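Local coordinates for protein putative acetyltransferase (Clostridium difficile, PDB 3DSB) that probably transfers acyl groups, most likely acetyl from acetyl-CoA as in other GNAT-family enzymes, at residues T19-N24 against V66-I70. Numbering follows the deposited sequence.
Sequences TIAKFN and VVAQI
Gln69 of strand 65-77 reaches to Phe23, Ile20 and Asn24 of helix 17-32. Its CB points toward the helix. Gln69 CG, set between the backbone N and the carbonyl carbon (chi1 65°), lies at the edge of the Phe23 ring, 3.9 Å from Phe23 CD2. The chain then bends, and the amide stands nearly perpendicular to the ring. Gln69 OE1 touches Ile20 CG2 and accepts a hydrogen bond from Asn24 ND2 (3.0 Å), which comes from above the carbonyl plane. NE2 is bound to Ser89 OG, so both ends of this buried amide have partners. Asn24 ND2 also donates to Ile20 O (2.9 Å), and Asn24 OD1 accepts from Trp79 of the second subunit. These bonds fix the rotation of the Asn24 amide and link it to the second subunit.

Further along, Phe23 CE2 lies 3.5 Å from Ala68 N and 3.8 Å from Val66 CG1. Thr19 CG2 lies over one face of the Phe23 ring, toward its rim, and meets Val66 CG1 (3.8 Å). Val67 and Ala68 together pair with Tyr60 of strand 56-62, a classic beta bulge. The short axes of 19-24 and 66-70 cross at 69°. Ala68 points away from this helix and packs on helix 101-115, so helices cover both sides of the sheet, as in the GNAT acetyltransferase fold.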
# COMPACT_ATOMS: atom_id res chain seq x y z
N THR A 19 23.03 -8.97 -2.20
CA THR A 19 22.29 -10.18 -2.55
C THR A 19 20.80 -9.88 -2.81
O THR A 19 20.21 -10.37 -3.77
CB THR A 19 22.45 -11.23 -1.47
OG1 THR A 19 23.85 -11.51 -1.35
CG2 THR A 19 21.70 -12.51 -1.82
N ILE A 20 20.18 -9.08 -1.94
CA ILE A 20 18.76 -8.73 -2.14
C ILE A 20 18.56 -7.94 -3.44
O ILE A 20 17.57 -8.16 -4.17
CB ILE A 20 18.22 -7.97 -0.92
CG1 ILE A 20 18.11 -8.94 0.27
CG2 ILE A 20 16.87 -7.34 -1.20
CD1 ILE A 20 17.81 -8.27 1.60
N ALA A 21 19.49 -7.05 -3.75
CA ALA A 21 19.39 -6.29 -4.99
C ALA A 21 19.53 -7.29 -6.18
O ALA A 21 18.72 -7.25 -7.12
CB ALA A 21 20.43 -5.15 -5.04
N LYS A 22 20.51 -8.21 -6.13
CA LYS A 22 20.65 -9.16 -7.23
C LYS A 22 19.37 -10.01 -7.37
O LYS A 22 18.89 -10.24 -8.48
CB LYS A 22 21.88 -10.05 -6.98
CG LYS A 22 22.02 -11.23 -7.92
CD LYS A 22 23.24 -12.06 -7.55
CE LYS A 22 22.98 -12.86 -6.29
NZ LYS A 22 24.08 -13.87 -6.11
N PHE A 23 18.81 -10.46 -6.25
CA PHE A 23 17.61 -11.29 -6.31
C PHE A 23 16.45 -10.51 -6.95
O PHE A 23 15.66 -11.06 -7.75
CB PHE A 23 17.16 -11.70 -4.91
CG PHE A 23 17.96 -12.83 -4.30
CD1 PHE A 23 18.98 -13.47 -4.99
CD2 PHE A 23 17.62 -13.27 -3.02
CE1 PHE A 23 19.68 -14.55 -4.39
CE2 PHE A 23 18.33 -14.32 -2.40
CZ PHE A 23 19.34 -14.95 -3.10
N ASN A 24 16.35 -9.22 -6.62
CA ASN A 24 15.26 -8.43 -7.19
C ASN A 24 15.43 -8.16 -8.68
O ASN A 24 14.44 -8.21 -9.43
CB ASN A 24 15.08 -7.16 -6.38
CG ASN A 24 14.16 -7.40 -5.21
OD1 ASN A 24 12.93 -7.39 -5.37
ND2 ASN A 24 14.74 -7.71 -4.05
N VAL A 66 22.43 -16.53 2.20
CA VAL A 66 21.10 -16.06 1.85
C VAL A 66 20.72 -16.68 0.49
O VAL A 66 21.42 -16.44 -0.50
CB VAL A 66 21.06 -14.54 1.76
CG1 VAL A 66 19.76 -14.09 1.07
CG2 VAL A 66 21.22 -13.92 3.14
N VAL A 67 19.61 -17.43 0.43
CA VAL A 67 19.20 -18.11 -0.79
C VAL A 67 17.77 -17.72 -1.25
O VAL A 67 17.31 -18.18 -2.29
CB VAL A 67 19.29 -19.65 -0.66
CG1 VAL A 67 20.71 -20.07 -0.28
CG2 VAL A 67 18.32 -20.17 0.38
N ALA A 68 17.06 -16.92 -0.45
CA ALA A 68 15.73 -16.43 -0.86
C ALA A 68 15.33 -15.24 -0.06
O ALA A 68 15.89 -14.99 1.01
CB ALA A 68 14.68 -17.52 -0.71
N GLN A 69 14.37 -14.49 -0.59
CA GLN A 69 13.86 -13.28 0.13
C GLN A 69 12.39 -13.11 -0.09
O GLN A 69 11.84 -13.53 -1.12
CB GLN A 69 14.58 -12.01 -0.34
CG GLN A 69 14.33 -11.64 -1.80
CD GLN A 69 13.31 -10.48 -1.94
OE1 GLN A 69 13.64 -9.31 -1.71
NE2 GLN A 69 12.09 -10.80 -2.36
N ILE A 70 11.77 -12.44 0.88
CA ILE A 70 10.37 -12.01 0.71
C ILE A 70 10.27 -10.61 1.31
O ILE A 70 10.92 -10.32 2.34
CB ILE A 70 9.37 -13.00 1.41
CG1 ILE A 70 7.92 -12.66 1.10
CG2 ILE A 70 9.65 -13.15 2.90
CD1 ILE A 70 6.92 -13.84 1.34